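Local coordinates for cytochrome C-type biogenesis protein ccmF (Thermus thermophilus, PDB 6ZMQ), which acts as a membrane-bound cytochrome c heme lyase in cytochrome c maturation, binding heme b among its transmembrane helices and probably handing heme over for attachment, at residues L417-V422 and L468-N472; F372-W376 and L412-I416; L37-A42 and G56-L60; A42-Y46 and S139-A143. All blocks are in the same frame, centred on the assembly; numbering follows the deposited sequence.

The four contacts form two pairs. Contacts 3 and 4 have centres about 7 Å apart, share helix 20-47 and its Ala42, and pack that helix against helix 51-57 and helix 135-157. Contacts 1 and 2, with centres about 13 Å apart, share helix 402-422, set between helix 362-384 and helix 460-484. Along the chain contacts 3 and 4 interleave, followed by contact 2 and then contact 1. The two pairs do not touch, the nearest atoms of contacts 2 and 4 being about 24 Å apart. Both later contacts reach the heme, whereas the earlier pair lies far from it: contacts 1 and 2 line part of the heme pocket, and contacts 3 and 4 join helices near the N-terminus.

Contact 1 (L417-V422 and L468-N472); sequences LLLMGV and LFLYN. With HEM (protoporphyrin IX containing Fe), chain B.
Tyr471 reaches across to Leu418 with both its hydroxyl and its ring. OH is placed as a hydrogen-bond donor to Leu418 O; the modelled 2.4 Å is too short to be taken literally at this resolution, so the bond's length is doubtful. Leu418 O also accepts the helical bond from Val422 N at 3.0 Å. The ring turns its edge to the carbonyl oxygens of Leu417 and Leu418, which lie in its plane, while Leu418 CD2 comes over one face, 4.0 Å from the centroid and 29° off the normal, a CH-pi contact. With CG anti to the backbone N (chi1 153°), Tyr471 extends its ring toward Leu418. Helix 402-422 and helix 460-484, both predicted to cross the membrane, run nearly parallel, with segment axes 9.5 Å apart at 16°, and Gly421 CA is 5.3 Å from Asn472 CA. Replacing Tyr471 by an alanine would probably leave Leu418 CD2 without the ring face it rests on and take away the hydroxyl beside Leu418 O. Farther out, Leu418 CG meets Leu468 CD2 at 3.8 Å, and Leu442 and Leu446 of helix 439-454 pack on the tyrosine. Leu419 and Met420 line the heme pocket: Met420 CB lies 3.6 Å from HEM C3B, and its chain bends at the sulfur, where CE is 3.7 Å from HEM CMC.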
loop_
_atom_site.group_PDB
_atom_site.type_symbol
_atom_site.label_atom_id
_atom_site.label_comp_id
_atom_site.label_asym_id
_atom_site.label_seq_id
_atom_site.Cartn_x
_atom_site.Cartn_y
_atom_site.Cartn_z
ATOM N N LEU A 417 -0.029 18.818 -6.355
ATOM C CA LEU A 417 -1.138 19.491 -5.682
ATOM C C LEU A 417 -1.633 20.701 -6.460
ATOM O O LEU A 417 -2.800 21.074 -6.326
ATOM C CB LEU A 417 -0.734 19.926 -4.269
ATOM C CG LEU A 417 -0.767 18.903 -3.144
ATOM C CD1 LEU A 417 -0.285 19.582 -1.869
ATOM C CD2 LEU A 417 -2.112 18.197 -2.944
ATOM N N LEU A 418 -0.781 21.295 -7.297
ATOM C CA LEU A 418 -1.210 22.372 -8.182
ATOM C C LEU A 418 -1.954 21.818 -9.399
ATOM O O LEU A 418 -3.012 22.340 -9.792
ATOM C CB LEU A 418 0.016 23.190 -8.602
ATOM C CG LEU A 418 0.286 24.534 -7.917
ATOM C CD1 LEU A 418 1.643 25.080 -8.324
ATOM C CD2 LEU A 418 -0.781 25.553 -8.257
ATOM N N LEU A 419 -1.408 20.750 -9.997
ATOM C CA LEU A 419 -1.955 20.201 -11.235
ATOM C C LEU A 419 -3.304 19.532 -11.009
ATOM O O LEU A 419 -4.173 19.563 -11.892
ATOM C CB LEU A 419 -0.957 19.221 -11.839
ATOM C CG LEU A 419 0.057 19.904 -12.753
ATOM C CD1 LEU A 419 1.379 19.151 -12.792
ATOM C CD2 LEU A 419 -0.523 20.029 -14.139
ATOM N N MET A 420 -3.482 18.913 -9.834
ATOM C CA MET A 420 -4.746 18.302 -9.427
ATOM C C MET A 420 -5.884 19.309 -9.367
ATOM O O MET A 420 -7.026 19.013 -9.742
ATOM C CB MET A 420 -4.528 17.609 -8.092
ATOM C CG MET A 420 -5.737 17.178 -7.339
ATOM S SD MET A 420 -5.312 16.566 -5.702
ATOM C CE MET A 420 -3.595 16.082 -5.878
ATOM N N GLY A 421 -5.584 20.507 -8.880
ATOM C CA GLY A 421 -6.562 21.574 -8.938
ATOM C C GLY A 421 -6.796 22.097 -10.344
ATOM O O GLY A 421 -7.943 22.302 -10.752
ATOM N N VAL A 422 -5.721 22.339 -11.102
ATOM C CA VAL A 422 -5.909 23.056 -12.371
ATOM C C VAL A 422 -6.442 22.138 -13.489
ATOM O O VAL A 422 -7.080 22.618 -14.436
ATOM C CB VAL A 422 -4.605 23.794 -12.772
ATOM C CG1 VAL A 422 -3.555 22.856 -13.340
ATOM C CG2 VAL A 422 -4.894 24.965 -13.734
ATOM N N LEU A 468 -1.670 26.409 -1.114
ATOM C CA LEU A 468 -1.962 25.289 -2.008
ATOM C C LEU A 468 -3.254 24.579 -1.625
ATOM O O LEU A 468 -4.053 24.222 -2.498
ATOM C CB LEU A 468 -0.808 24.292 -1.999
ATOM C CG LEU A 468 0.433 24.635 -2.813
ATOM C CD1 LEU A 468 1.353 23.434 -2.842
ATOM C CD2 LEU A 468 0.045 25.078 -4.206
ATOM N N PHE A 469 -3.474 24.377 -0.322
ATOM C CA PHE A 469 -4.717 23.760 0.139
ATOM C C PHE A 469 -5.927 24.658 -0.106
ATOM O O PHE A 469 -7.013 24.163 -0.432
ATOM C CB PHE A 469 -4.615 23.412 1.620
ATOM C CG PHE A 469 -5.912 22.941 2.226
ATOM C CD1 PHE A 469 -6.398 21.670 1.917
ATOM C CD2 PHE A 469 -6.640 23.761 3.097
ATOM C CE1 PHE A 469 -7.583 21.208 2.453
ATOM C CE2 PHE A 469 -7.839 23.328 3.653
ATOM C CZ PHE A 469 -8.320 22.038 3.332
ATOM N N LEU A 470 -5.771 25.975 0.084
ATOM C CA LEU A 470 -6.882 26.899 -0.154
ATOM C C LEU A 470 -7.218 26.987 -1.637
ATOM O O LEU A 470 -8.396 27.000 -2.016
ATOM C CB LEU A 470 -6.554 28.279 0.417
ATOM C CG LEU A 470 -7.011 28.450 1.867
ATOM C CD1 LEU A 470 -6.176 29.460 2.621
ATOM C CD2 LEU A 470 -8.487 28.848 1.901
ATOM N N TYR A 471 -6.184 27.004 -2.482
ATOM C CA TYR A 471 -6.332 26.878 -3.929
ATOM C C TYR A 471 -7.021 25.568 -4.314
ATOM O O TYR A 471 -7.856 25.537 -5.230
ATOM C CB TYR A 471 -4.933 26.967 -4.551
ATOM C CG TYR A 471 -4.765 26.255 -5.868
ATOM C CD1 TYR A 471 -5.269 26.808 -7.033
ATOM C CD2 TYR A 471 -4.118 25.021 -5.946
ATOM C CE1 TYR A 471 -5.133 26.166 -8.242
ATOM C CE2 TYR A 471 -3.997 24.364 -7.145
ATOM C CZ TYR A 471 -4.496 24.947 -8.294
ATOM O OH TYR A 471 -4.358 24.310 -9.501
ATOM N N ASN A 472 -6.694 24.477 -3.609
ATOM C CA ASN A 472 -7.254 23.167 -3.932
ATOM C C ASN A 472 -8.727 23.076 -3.554
ATOM O O ASN A 472 -9.532 22.547 -4.329
ATOM C CB ASN A 472 -6.456 22.068 -3.232
ATOM C CG ASN A 472 -5.369 21.469 -4.113
ATOM O OD1 ASN A 472 -5.566 21.272 -5.305
ATOM N ND2 ASN A 472 -4.224 21.151 -3.516
HETATM C CHA HEM B . -9.863 10.751 -10.751
HETATM C CHB HEM B . -7.073 14.540 -12.116
HETATM C CHC HEM B . -3.828 13.394 -8.609
HETATM C CHD HEM B . -6.901 9.951 -7.032
HETATM C C1A HEM B . -9.349 11.866 -11.394
HETATM C C2A HEM B . -9.971 12.465 -12.523
HETATM C C3A HEM B . -9.198 13.519 -12.910
HETATM C C4A HEM B . -8.092 13.595 -12.044
HETATM C CMA HEM B . -9.460 14.450 -14.059
HETATM C CAA HEM B . -11.266 12.027 -13.189
HETATM C CBA HEM B . -12.502 12.510 -12.407
HETATM C CGA HEM B . -12.587 14.016 -12.385
HETATM O O1A HEM B . -12.545 14.624 -11.291
HETATM O O2A HEM B . -12.697 14.649 -13.460
HETATM C C1B HEM B . -5.946 14.507 -11.270
HETATM C C2B HEM B . -4.808 15.325 -11.463
HETATM C C3B HEM B . -3.897 15.020 -10.500
HETATM C C4B HEM B . -4.490 13.950 -9.699
HETATM C CMB HEM B . -4.630 16.361 -12.528
HETATM C CAB HEM B . -2.565 15.601 -10.291
HETATM C CBB HEM B . -1.448 14.808 -10.876
HETATM C C1C HEM B . -4.423 12.421 -7.837
HETATM C C2C HEM B . -3.971 11.998 -6.587
HETATM C C3C HEM B . -4.854 11.033 -6.167
HETATM C C4C HEM B . -5.857 10.862 -7.149
HETATM C CMC HEM B . -2.760 12.465 -5.820
HETATM C CAC HEM B . -4.757 10.304 -4.914
HETATM C CBC HEM B . -5.568 10.734 -3.751
HETATM C C1D HEM B . -7.962 9.811 -7.940
HETATM C C2D HEM B . -8.998 8.774 -7.879
HETATM C C3D HEM B . -9.838 8.986 -8.917
HETATM C C4D HEM B . -9.302 10.180 -9.610
HETATM C CMD HEM B . -9.102 7.678 -6.854
HETATM C CAD HEM B . -11.069 8.175 -9.287
HETATM C CBD HEM B . -10.743 7.301 -10.503
HETATM C CGD HEM B . -11.838 6.336 -10.898
HETATM O O1D HEM B . -12.558 6.548 -11.900
HETATM O O2D HEM B . -12.015 5.300 -10.232
HETATM N NA HEM B . -8.190 12.572 -11.138
HETATM N NB HEM B . -5.700 13.696 -10.220
HETATM N NC HEM B . -5.578 11.754 -8.147
HETATM N ND HEM B . -8.206 10.598 -8.970
HETATM FE FE HEM B . -7.016 12.235 -9.526
#

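Contact 2 (F372-W376 and L412-I416); sequences FFAGW and LGAGI. With HEM (protoporphyrin IX containing Fe), chain B.
Ile416 is packed among Phe372, Phe373 and Trp376, and its branches divide the work. At CB the chain forks: CG2 goes to Phe372 CB at 3.7 Å and also lies over one face of the Phe373 ring. CG1, turned between the backbone N and the carbonyl carbon (chi1 67°), carries CD1 off at about a right angle to CG2. That tip meets Trp376 CZ3 at 3.6 Å, in the plane of the indole and at its edge, and Phe373 CE1, likewise at 3.6 Å. Beside it, Phe372 presents its ring edge to the backbone, CE2 lying 3.6 Å from Gly415 CA, where the lack of a side chain leaves room for the ring. Leu412 CD1 touches Trp376 CB at 3.9 Å as the two side chains run past each other in opposite directions. No hydrogen bond crosses between the segments, whose axes run antiparallel, at 163°. Phe373 continues to the cofactor: CE2 is 3.6 Å from HEM CBB, and CZ is 3.6 Å from HEM CMC, which lies in the ring plane. Shrinking Phe373 to an alanine would probably open a gap between Ile416 CD1 and the heme's vinyl and methyl groups. Phe373 also packs on helix 266-284, which carries the axial ligand His276, so this antiparallel pair of transmembrane helices contributes Phe373 and Ile416 to the wall of CcmF's heme b pocket.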
loop_
_atom_site.group_PDB
_atom_site.type_symbol
_atom_site.label_atom_id
_atom_site.label_comp_id
_atom_site.label_asym_id
_atom_site.label_seq_id
_atom_site.Cartn_x
_atom_site.Cartn_y
_atom_site.Cartn_z
ATOM N N PHE A 372 4.935 13.669 -13.402
ATOM C CA PHE A 372 5.423 14.086 -12.088
ATOM C C PHE A 372 5.464 12.913 -11.111
ATOM O O PHE A 372 6.414 12.780 -10.327
ATOM C CB PHE A 372 4.533 15.203 -11.537
ATOM C CG PHE A 372 4.981 16.597 -11.905
ATOM C CD1 PHE A 372 5.529 16.872 -13.155
ATOM C CD2 PHE A 372 4.835 17.639 -10.993
ATOM C CE1 PHE A 372 5.925 18.156 -13.489
ATOM C CE2 PHE A 372 5.232 18.922 -11.320
ATOM C CZ PHE A 372 5.779 19.179 -12.571
ATOM N N PHE A 373 4.445 12.041 -11.169
ATOM C CA PHE A 373 4.416 10.829 -10.347
ATOM C C PHE A 373 5.545 9.869 -10.730
ATOM O O PHE A 373 6.259 9.345 -9.860
ATOM C CB PHE A 373 3.064 10.128 -10.499
ATOM C CG PHE A 373 1.964 10.699 -9.645
ATOM C CD1 PHE A 373 2.045 10.668 -8.264
ATOM C CD2 PHE A 373 0.832 11.242 -10.234
ATOM C CE1 PHE A 373 1.026 11.183 -7.488
ATOM C CE2 PHE A 373 -0.186 11.771 -9.467
ATOM C CZ PHE A 373 -0.086 11.738 -8.099
ATOM N N ALA A 374 5.708 9.625 -12.039
ATOM C CA ALA A 374 6.771 8.758 -12.543
ATOM C C ALA A 374 8.149 9.342 -12.275
ATOM O O ALA A 374 9.089 8.600 -11.977
ATOM C CB ALA A 374 6.576 8.520 -14.043
ATOM N N GLY A 375 8.282 10.669 -12.361
ATOM C CA GLY A 375 9.537 11.315 -12.023
ATOM C C GLY A 375 9.869 11.224 -10.548
ATOM O O GLY A 375 11.032 11.100 -10.176
ATOM N N TRP A 376 8.846 11.289 -9.695
ATOM C CA TRP A 376 9.032 11.111 -8.258
ATOM C C TRP A 376 9.522 9.699 -7.933
ATOM O O TRP A 376 10.484 9.530 -7.169
ATOM C CB TRP A 376 7.711 11.431 -7.548
ATOM C CG TRP A 376 7.780 11.686 -6.048
ATOM C CD1 TRP A 376 8.843 11.483 -5.219
ATOM C CD2 TRP A 376 6.721 12.196 -5.213
ATOM N NE1 TRP A 376 8.508 11.823 -3.932
ATOM C CE2 TRP A 376 7.209 12.264 -3.910
ATOM C CE3 TRP A 376 5.404 12.596 -5.455
ATOM C CZ2 TRP A 376 6.427 12.716 -2.860
ATOM C CZ3 TRP A 376 4.637 13.039 -4.403
ATOM C CH2 TRP A 376 5.148 13.099 -3.142
ATOM N N LEU A 412 7.928 18.479 -5.959
ATOM C CA LEU A 412 7.121 17.564 -6.759
ATOM C C LEU A 412 5.722 17.403 -6.161
ATOM O O LEU A 412 4.723 17.295 -6.893
ATOM C CB LEU A 412 7.854 16.226 -6.865
ATOM C CG LEU A 412 9.155 16.242 -7.679
ATOM C CD1 LEU A 412 9.537 14.834 -8.027
ATOM C CD2 LEU A 412 9.068 17.085 -8.938
ATOM N N GLY A 413 5.637 17.412 -4.827
ATOM C CA GLY A 413 4.346 17.429 -4.162
ATOM C C GLY A 413 3.574 18.713 -4.397
ATOM O O GLY A 413 2.352 18.680 -4.578
ATOM N N ALA A 414 4.280 19.854 -4.408
ATOM C CA ALA A 414 3.660 21.129 -4.775
ATOM C C ALA A 414 3.140 21.114 -6.211
ATOM O O ALA A 414 2.046 21.628 -6.494
ATOM C CB ALA A 414 4.661 22.267 -4.577
ATOM N N GLY A 415 3.881 20.466 -7.111
ATOM C CA GLY A 415 3.451 20.380 -8.492
ATOM C C GLY A 415 2.234 19.509 -8.720
ATOM O O GLY A 415 1.346 19.885 -9.495
ATOM N N ILE A 416 2.144 18.360 -8.040
ATOM C CA ILE A 416 0.948 17.533 -8.216
ATOM C C ILE A 416 -0.251 18.149 -7.498
ATOM O O ILE A 416 -1.385 18.044 -7.976
ATOM C CB ILE A 416 1.175 16.058 -7.812
ATOM C CG1 ILE A 416 1.423 15.845 -6.319
ATOM C CG2 ILE A 416 2.301 15.474 -8.632
ATOM C CD1 ILE A 416 1.701 14.412 -5.973
HETATM C CHA HEM B . -9.863 10.751 -10.751
HETATM C CHB HEM B . -7.073 14.540 -12.116
HETATM C CHC HEM B . -3.828 13.394 -8.609
HETATM C CHD HEM B . -6.901 9.951 -7.032
HETATM C C1A HEM B . -9.349 11.866 -11.394
HETATM C C2A HEM B . -9.971 12.465 -12.523
HETATM C C3A HEM B . -9.198 13.519 -12.910
HETATM C C4A HEM B . -8.092 13.595 -12.044
HETATM C CMA HEM B . -9.460 14.450 -14.059
HETATM C CAA HEM B . -11.266 12.027 -13.189
HETATM C CBA HEM B . -12.502 12.510 -12.407
HETATM C CGA HEM B . -12.587 14.016 -12.385
HETATM O O1A HEM B . -12.545 14.624 -11.291
HETATM O O2A HEM B . -12.697 14.649 -13.460
HETATM C C1B HEM B . -5.946 14.507 -11.270
HETATM C C2B HEM B . -4.808 15.325 -11.463
HETATM C C3B HEM B . -3.897 15.020 -10.500
HETATM C C4B HEM B . -4.490 13.950 -9.699
HETATM C CMB HEM B . -4.630 16.361 -12.528
HETATM C CAB HEM B . -2.565 15.601 -10.291
HETATM C CBB HEM B . -1.448 14.808 -10.876
HETATM C C1C HEM B . -4.423 12.421 -7.837
HETATM C C2C HEM B . -3.971 11.998 -6.587
HETATM C C3C HEM B . -4.854 11.033 -6.167
HETATM C C4C HEM B . -5.857 10.862 -7.149
HETATM C CMC HEM B . -2.760 12.465 -5.820
HETATM C CAC HEM B . -4.757 10.304 -4.914
HETATM C CBC HEM B . -5.568 10.734 -3.751
HETATM C C1D HEM B . -7.962 9.811 -7.940
HETATM C C2D HEM B . -8.998 8.774 -7.879
HETATM C C3D HEM B . -9.838 8.986 -8.917
HETATM C C4D HEM B . -9.302 10.180 -9.610
HETATM C CMD HEM B . -9.102 7.678 -6.854
HETATM C CAD HEM B . -11.069 8.175 -9.287
HETATM C CBD HEM B . -10.743 7.301 -10.503
HETATM C CGD HEM B . -11.838 6.336 -10.898
HETATM O O1D HEM B . -12.558 6.548 -11.900
HETATM O O2D HEM B . -12.015 5.300 -10.232
HETATM N NA HEM B . -8.190 12.572 -11.138
HETATM N NB HEM B . -5.700 13.696 -10.220
HETATM N NC HEM B . -5.578 11.754 -8.147
HETATM N ND HEM B . -8.206 10.598 -8.970
HETATM FE FE HEM B . -7.016 12.235 -9.526
#

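Contact 3 (L37-A42 and G56-L60); sequences LGLGLA and GARAL
In the connection between helix 20-47 and helix 61-81, Ala57 of short helix 51-57 and Leu60 just beyond it pack back onto Gly38 and Leu41 of helix 20-47. The backbones approach closely, with 4.4 Å between Gly38 CA and Ala57 CA. Ala57 CB sits 3.6 Å from Gly38 O and 3.9 Å from Ala42 CB. Leu41 reaches over the other glycine of the interface, its CD1 lying 3.9 Å from Gly56 CA. Short helix 51-57 thus packs on the helix it follows, and Leu60, at the N-cap position of helix 61-81, takes the chain into the next transmembrane helix. With CG anti to its carbonyl carbon (chi1 -59°), Leu60 directs CD1 at the backbone of helix 20-47, 3.6 Å from Gly38 N. The same methyl is 4.1 Å from Leu37 CD2 and 4.2 Å from Leu41 CD1, so it touches three residues of helix 20-47. No hydrogen bond spans the segments. Leu142 of helix 135-157 packs on Ala57 in turn.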
loop_
_atom_site.group_PDB
_atom_site.type_symbol
_atom_site.label_atom_id
_atom_site.label_comp_id
_atom_site.label_asym_id
_atom_site.label_seq_id
_atom_site.Cartn_x
_atom_site.Cartn_y
_atom_site.Cartn_z
ATOM N N LEU A 37 -0.247 -26.989 -16.203
ATOM C CA LEU A 37 -0.933 -27.430 -17.407
ATOM C C LEU A 37 -1.916 -26.360 -17.890
ATOM O O LEU A 37 -2.227 -26.311 -19.083
ATOM C CB LEU A 37 -1.571 -28.797 -17.151
ATOM C CG LEU A 37 -2.269 -29.555 -18.284
ATOM C CD1 LEU A 37 -1.290 -30.577 -18.846
ATOM C CD2 LEU A 37 -3.499 -30.303 -17.796
ATOM N N GLY A 38 -2.347 -25.449 -17.003
ATOM C CA GLY A 38 -3.086 -24.275 -17.448
ATOM C C GLY A 38 -2.247 -23.336 -18.292
ATOM O O GLY A 38 -2.710 -22.835 -19.320
ATOM N N LEU A 39 -0.987 -23.125 -17.894
ATOM C CA LEU A 39 -0.048 -22.354 -18.704
ATOM C C LEU A 39 0.261 -23.056 -20.024
ATOM O O LEU A 39 0.331 -22.394 -21.069
ATOM C CB LEU A 39 1.221 -22.085 -17.875
ATOM C CG LEU A 39 2.550 -21.373 -18.192
ATOM C CD1 LEU A 39 3.547 -22.376 -18.813
ATOM C CD2 LEU A 39 2.413 -20.114 -19.060
ATOM N N GLY A 40 0.352 -24.390 -20.015
ATOM C CA GLY A 40 0.604 -25.124 -21.252
ATOM C C GLY A 40 -0.564 -25.120 -22.229
ATOM O O GLY A 40 -0.372 -24.928 -23.435
ATOM N N LEU A 41 -1.787 -25.331 -21.728
ATOM C CA LEU A 41 -2.964 -25.333 -22.596
ATOM C C LEU A 41 -3.300 -23.923 -23.077
ATOM O O LEU A 41 -3.718 -23.757 -24.227
ATOM C CB LEU A 41 -4.154 -25.982 -21.870
ATOM C CG LEU A 41 -4.032 -27.487 -21.573
ATOM C CD1 LEU A 41 -5.301 -28.018 -20.945
ATOM C CD2 LEU A 41 -3.702 -28.263 -22.830
ATOM N N ALA A 42 -3.042 -22.892 -22.252
ATOM C CA ALA A 42 -3.237 -21.513 -22.696
ATOM C C ALA A 42 -2.233 -21.122 -23.773
ATOM O O ALA A 42 -2.592 -20.430 -24.738
ATOM C CB ALA A 42 -3.134 -20.564 -21.507
ATOM N N GLY A 56 -9.618 -25.766 -21.843
ATOM C CA GLY A 56 -8.877 -26.484 -20.808
ATOM C C GLY A 56 -8.240 -25.580 -19.765
ATOM O O GLY A 56 -8.286 -25.871 -18.561
ATOM N N ALA A 57 -7.639 -24.470 -20.211
ATOM C CA ALA A 57 -7.055 -23.511 -19.272
ATOM C C ALA A 57 -8.129 -22.818 -18.431
ATOM O O ALA A 57 -7.920 -22.551 -17.241
ATOM C CB ALA A 57 -6.208 -22.485 -20.021
ATOM N N ARG A 58 -9.286 -22.526 -19.037
ATOM C CA ARG A 58 -10.469 -22.089 -18.291
ATOM C C ARG A 58 -11.095 -23.205 -17.466
ATOM O O ARG A 58 -11.987 -22.940 -16.657
ATOM C CB ARG A 58 -11.542 -21.535 -19.230
ATOM C CG ARG A 58 -11.296 -20.166 -19.831
ATOM C CD ARG A 58 -12.590 -19.674 -20.446
ATOM N NE ARG A 58 -12.471 -18.393 -21.125
ATOM C CZ ARG A 58 -13.441 -17.843 -21.848
ATOM N NH1 ARG A 58 -13.313 -16.611 -22.308
ATOM N NH2 ARG A 58 -14.573 -18.503 -22.059
ATOM N N ALA A 59 -10.774 -24.461 -17.755
ATOM C CA ALA A 59 -11.250 -25.529 -16.893
ATOM C C ALA A 59 -10.395 -25.674 -15.644
ATOM O O ALA A 59 -10.891 -26.165 -14.628
ATOM C CB ALA A 59 -11.308 -26.854 -17.657
ATOM N N LEU A 60 -9.126 -25.269 -15.697
ATOM C CA LEU A 60 -8.232 -25.484 -14.561
ATOM C C LEU A 60 -8.116 -24.300 -13.594
ATOM O O LEU A 60 -7.296 -24.363 -12.673
ATOM C CB LEU A 60 -6.836 -25.872 -15.043
ATOM C CG LEU A 60 -6.729 -27.126 -15.903
ATOM C CD1 LEU A 60 -5.608 -26.920 -16.855
ATOM C CD2 LEU A 60 -6.471 -28.360 -15.045
#

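Contact 4 (A42-Y46 and S139-A143); sequences ALLAY and SLVLA
Tyr46 and Leu140 meet obliquely, the leucine lying over one face of the phenol ring. Leu140 CD1 is 4.2 Å from the ring centroid and only 11° off its normal, so the methyl stands almost directly above the centre, a CH-pi contact. With CG anti to the backbone N of Tyr46 (chi1 177°), the ring extends to where Leu140 can lie over it. Ser139 comes from a different direction: OG lies near the ring plane, at the edge, and is 3.3 Å from Tyr46 CB. That hydroxyl is hydrogen-bonded to Trp136 O in its own helix, and its approach to Tyr46 N has too poor an angle for a bond. Ser139 CB rests on Ala45 CB at 3.8 Å. Next along the interface, Ala42 turns its methyl at the opposing backbone, with CB 3.3 Å from Ser139 O, and meets Ala143 CB at 3.9 Å. Leu43, though its CB points away, reaches Ala143 CB with CD2 at 3.8 Å. The small residues Ala42, Ser139 and Ala143 are consistent with the close approach of the antiparallel helices: the segment axes are 8.1 Å apart at 150°, and Ala42 CA is 4.8 Å from Ser139 CA. A bound phosphatidylethanolamine touches Leu140 and Ala143. With no hydrogen bond across the segments and the serine hydroxyl engaged within its own helix, helix 20-47 and helix 135-157 are held together here by van der Waals packing and the leucine-tyrosine CH-pi contact.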
loop_
_atom_site.group_PDB
_atom_site.type_symbol
_atom_site.label_atom_id
_atom_site.label_comp_id
_atom_site.label_asym_id
_atom_site.label_seq_id
_atom_site.Cartn_x
_atom_site.Cartn_y
_atom_site.Cartn_z
ATOM N N ALA A 42 -3.042 -22.892 -22.252
ATOM C CA ALA A 42 -3.237 -21.513 -22.696
ATOM C C ALA A 42 -2.233 -21.122 -23.773
ATOM O O ALA A 42 -2.592 -20.430 -24.738
ATOM C CB ALA A 42 -3.134 -20.564 -21.507
ATOM N N LEU A 43 -0.981 -21.580 -23.637
ATOM C CA LEU A 43 0.024 -21.277 -24.648
ATOM C C LEU A 43 -0.245 -22.008 -25.964
ATOM O O LEU A 43 -0.066 -21.424 -27.039
ATOM C CB LEU A 43 1.414 -21.605 -24.111
ATOM C CG LEU A 43 2.112 -20.480 -23.330
ATOM C CD1 LEU A 43 3.590 -20.815 -23.122
ATOM C CD2 LEU A 43 1.940 -19.097 -24.000
ATOM N N LEU A 44 -0.697 -23.272 -25.907
ATOM C CA LEU A 44 -1.106 -23.964 -27.135
ATOM C C LEU A 44 -2.347 -23.325 -27.758
ATOM O O LEU A 44 -2.489 -23.300 -28.989
ATOM C CB LEU A 44 -1.366 -25.451 -26.870
ATOM C CG LEU A 44 -0.279 -26.494 -27.162
ATOM C CD1 LEU A 44 1.099 -26.133 -26.586
ATOM C CD2 LEU A 44 -0.727 -27.876 -26.700
ATOM N N ALA A 45 -3.242 -22.795 -26.917
ATOM C CA ALA A 45 -4.447 -22.114 -27.382
ATOM C C ALA A 45 -4.122 -20.815 -28.115
ATOM O O ALA A 45 -4.830 -20.426 -29.048
ATOM C CB ALA A 45 -5.373 -21.843 -26.195
ATOM N N TYR A 46 -3.089 -20.092 -27.668
ATOM C CA TYR A 46 -2.655 -18.929 -28.445
ATOM C C TYR A 46 -1.929 -19.357 -29.718
ATOM O O TYR A 46 -2.177 -18.796 -30.794
ATOM C CB TYR A 46 -1.764 -17.989 -27.623
ATOM C CG TYR A 46 -1.264 -16.817 -28.455
ATOM C CD1 TYR A 46 -2.126 -15.781 -28.797
ATOM C CD2 TYR A 46 0.059 -16.746 -28.907
ATOM C CE1 TYR A 46 -1.698 -14.710 -29.566
ATOM C CE2 TYR A 46 0.498 -15.674 -29.687
ATOM C CZ TYR A 46 -0.392 -14.658 -30.009
ATOM O OH TYR A 46 0.008 -13.579 -30.767
ATOM N N SER A 139 -6.822 -16.563 -24.008
ATOM C CA SER A 139 -5.743 -17.536 -23.874
ATOM C C SER A 139 -4.462 -16.881 -23.373
ATOM O O SER A 139 -3.743 -17.458 -22.545
ATOM C CB SER A 139 -5.485 -18.216 -25.215
ATOM O OG SER A 139 -4.641 -17.420 -26.031
ATOM N N LEU A 140 -4.185 -15.648 -23.817
ATOM C CA LEU A 140 -2.943 -15.046 -23.340
ATOM C C LEU A 140 -3.025 -14.473 -21.921
ATOM O O LEU A 140 -2.001 -14.517 -21.213
ATOM C CB LEU A 140 -2.434 -13.992 -24.317
ATOM C CG LEU A 140 -1.254 -14.509 -25.164
ATOM C CD1 LEU A 140 -0.508 -13.383 -25.779
ATOM C CD2 LEU A 140 -0.260 -15.399 -24.388
ATOM N N VAL A 141 -4.190 -13.957 -21.468
ATOM C CA VAL A 141 -4.290 -13.536 -20.063
ATOM C C VAL A 141 -4.190 -14.749 -19.147
ATOM O O VAL A 141 -3.542 -14.679 -18.091
ATOM C CB VAL A 141 -5.561 -12.701 -19.743
ATOM C CG1 VAL A 141 -5.534 -11.355 -20.396
ATOM C CG2 VAL A 141 -6.897 -13.418 -19.971
ATOM N N LEU A 142 -4.739 -15.904 -19.580
ATOM C CA LEU A 142 -4.576 -17.114 -18.785
ATOM C C LEU A 142 -3.132 -17.592 -18.774
ATOM O O LEU A 142 -2.655 -18.032 -17.724
ATOM C CB LEU A 142 -5.531 -18.211 -19.264
ATOM C CG LEU A 142 -7.030 -17.953 -19.048
ATOM C CD1 LEU A 142 -7.815 -19.228 -19.137
ATOM C CD2 LEU A 142 -7.279 -17.306 -17.688
ATOM N N ALA A 143 -2.413 -17.440 -19.902
ATOM C CA ALA A 143 -1.003 -17.838 -19.969
ATOM C C ALA A 143 -0.130 -17.068 -18.975
ATOM O O ALA A 143 0.613 -17.675 -18.190
ATOM C CB ALA A 143 -0.477 -17.653 -21.385
#